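Local coordinates for protein adhesin competence repressor (Streptococcus pyogenes serotype M3, PDB 5JLU) that represses transcription as a zinc-responsive, DNA-binding regulator of the MarR family, working as a dimer of winged-helix subunits, at residues Glu44-Leu49 with Lys73-Leu78. Sequence-based numbering, arbitrary orientation.
Sequences EHILML and KAIKSL. With ZN (zinc ion), chain B.
Adjacent residues of helix 41-52 serve different tasks: I46 packs on A74, I75 and L78 of helix 68-80, while H45, which makes no contact with 73-78, holds a zinc ion. The two short helical segments run nearly at right angles, 83° between their directions, their axes passing 10.7 Å apart at the closest approach. I46 and L78 carry most of the contact. The CG1 of I46 stands anti to the carbonyl carbon (chi1 -72°) and its chain runs on extended, which carries CD1 to A74 CB at 3.6 Å; the small alanine lets the isoleucine tip come close to the helix. The same CD1 reaches I75 CG1 more loosely. On its other branch, I46 CG2 lies 4.1 Å from L78 CD1. That leucine methyl also meets L47 CD2, at 4.2 Å, so L78 bridges two consecutive residues of helix 41-52. All five touching residues are buried, and across the segments only apolar side-chain atoms meet, with no hydrogen bond.

H45 NE2 binds the zinc ion at 2.1 Å, beside three waters and, from helix 105-127, H111 and H115. Of these waters, one lies in plane at the edge of the H45 ring and donates a hydrogen bond to E44 OE1, so E44 acts in the second shell.

The contact belongs to the winged helix-turn-helix fold, tying helix 41-52 to helix 68-80, the probable DNA-recognition helix; Q43 NE2 also hydrogen-bonds A74 O and S77 OG. L64 from helix 57-64 packs on I46 and L60 on I75; L84 of strand 84-88 touches L47, I75 and L78, and L39 and M83 cover both leucines.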
loop_
_atom_site.group_PDB
_atom_site.type_symbol
_atom_site.label_atom_id
_atom_site.label_comp_id
_atom_site.label_asym_id
_atom_site.label_seq_id
_atom_site.Cartn_x
_atom_site.Cartn_y
_atom_site.Cartn_z
ATOM N N GLU A 44 7.208 -0.361 10.905
ATOM C CA GLU A 44 6.596 -1.498 11.610
ATOM C C GLU A 44 7.223 -2.835 11.206
ATOM O O GLU A 44 7.277 -3.758 12.029
ATOM C CB GLU A 44 5.092 -1.628 11.313
ATOM C CG GLU A 44 4.233 -0.566 11.932
ATOM C CD GLU A 44 2.774 -0.562 11.407
ATOM O OE1 GLU A 44 2.494 -0.804 10.207
ATOM O OE2 GLU A 44 1.871 -0.375 12.210
ATOM N N HIS A 45 7.652 -2.961 9.939
ATOM C CA HIS A 45 8.231 -4.191 9.478
ATOM C C HIS A 45 9.699 -4.343 9.889
ATOM O O HIS A 45 10.145 -5.457 10.095
ATOM C CB HIS A 45 7.980 -4.433 7.986
ATOM C CG HIS A 45 6.597 -4.883 7.806
ATOM N ND1 HIS A 45 6.269 -6.215 7.791
ATOM C CD2 HIS A 45 5.436 -4.203 7.920
ATOM C CE1 HIS A 45 4.957 -6.339 7.827
ATOM N NE2 HIS A 45 4.432 -5.132 7.899
ATOM N N ILE A 46 10.388 -3.224 10.098
ATOM C CA ILE A 46 11.668 -3.268 10.805
ATOM C C ILE A 46 11.468 -3.812 12.227
ATOM O O ILE A 46 12.198 -4.716 12.698
ATOM C CB ILE A 46 12.339 -1.884 10.828
ATOM C CG1 ILE A 46 12.844 -1.599 9.414
ATOM C CG2 ILE A 46 13.471 -1.802 11.877
ATOM C CD1 ILE A 46 13.296 -0.147 9.209
ATOM N N LEU A 47 10.526 -3.240 12.942
ATOM C CA LEU A 47 10.291 -3.686 14.296
ATOM C C LEU A 47 9.897 -5.162 14.221
ATOM O O LEU A 47 10.472 -5.939 14.959
ATOM C CB LEU A 47 9.252 -2.824 15.038
ATOM C CG LEU A 47 9.587 -1.341 15.310
ATOM C CD1 LEU A 47 8.409 -0.638 15.953
ATOM C CD2 LEU A 47 10.773 -1.097 16.176
ATOM N N MET A 48 8.996 -5.576 13.301
ATOM C CA MET A 48 8.671 -7.031 13.191
ATOM C C MET A 48 9.945 -7.922 13.048
ATOM O O MET A 48 10.108 -8.945 13.735
ATOM C CB MET A 48 7.693 -7.286 12.039
ATOM C CG MET A 48 7.346 -8.735 11.754
ATOM S SD MET A 48 6.039 -8.909 10.515
ATOM C CE MET A 48 4.644 -8.625 11.523
ATOM N N LEU A 49 10.842 -7.560 12.141
ATOM C CA LEU A 49 11.994 -8.419 11.885
ATOM C C LEU A 49 12.974 -8.396 13.079
ATOM O O LEU A 49 13.630 -9.430 13.417
ATOM C CB LEU A 49 12.708 -8.010 10.590
ATOM C CG LEU A 49 11.966 -8.271 9.279
ATOM C CD1 LEU A 49 12.685 -7.563 8.159
ATOM C CD2 LEU A 49 11.896 -9.783 8.965
ATOM N N LYS A 73 17.243 5.900 7.365
ATOM C CA LYS A 73 16.227 6.899 7.651
ATOM C C LYS A 73 15.128 6.391 8.654
ATOM O O LYS A 73 14.893 7.001 9.681
ATOM C CB LYS A 73 15.634 7.365 6.318
ATOM C CG LYS A 73 14.765 8.604 6.411
ATOM C CD LYS A 73 15.200 9.675 5.387
ATOM C CE LYS A 73 14.504 11.011 5.629
ATOM N NZ LYS A 73 13.026 10.810 5.648
ATOM N N ALA A 74 14.515 5.250 8.373
ATOM C CA ALA A 74 13.504 4.665 9.256
ATOM C C ALA A 74 14.050 4.344 10.642
ATOM O O ALA A 74 13.394 4.623 11.644
ATOM C CB ALA A 74 12.959 3.381 8.659
ATOM N N ILE A 75 15.271 3.834 10.704
ATOM C CA ILE A 75 15.915 3.606 11.995
ATOM C C ILE A 75 16.248 4.895 12.788
ATOM O O ILE A 75 16.016 4.951 14.016
ATOM C CB ILE A 75 17.137 2.726 11.870
ATOM C CG1 ILE A 75 16.729 1.270 11.535
ATOM C CG2 ILE A 75 17.922 2.720 13.185
ATOM C CD1 ILE A 75 17.889 0.386 11.177
ATOM N N LYS A 76 16.733 5.937 12.135
ATOM C CA LYS A 76 16.926 7.202 12.861
ATOM C C LYS A 76 15.634 7.725 13.526
ATOM O O LYS A 76 15.597 8.106 14.716
ATOM C CB LYS A 76 17.505 8.240 11.949
ATOM C CG LYS A 76 19.016 8.123 11.813
ATOM C CD LYS A 76 19.552 9.111 10.759
ATOM C CE LYS A 76 21.030 8.693 10.512
ATOM N NZ LYS A 76 21.628 9.478 9.379
ATOM N N SER A 77 14.556 7.695 12.772
ATOM C CA SER A 77 13.259 8.146 13.340
ATOM C C SER A 77 12.808 7.226 14.471
ATOM O O SER A 77 12.267 7.658 15.471
ATOM C CB SER A 77 12.220 8.223 12.190
ATOM O OG SER A 77 10.923 8.221 12.657
ATOM N N LEU A 78 13.045 5.934 14.342
ATOM C CA LEU A 78 12.727 5.002 15.429
ATOM C C LEU A 78 13.559 5.223 16.719
ATOM O O LEU A 78 13.038 5.192 17.852
ATOM C CB LEU A 78 12.891 3.559 14.927
ATOM C CG LEU A 78 11.769 3.095 13.964
ATOM C CD1 LEU A 78 12.061 1.738 13.410
ATOM C CD2 LEU A 78 10.471 3.038 14.729
HETATM ZN ZN ZN B . 2.463 -4.578 8.456
HETATM O O HOH W 1 2.848 -2.417 8.321
HETATM O O HOH W 2 1.969 -4.506 6.339
HETATM O O HOH W 3 0.526 -4.063 8.754
#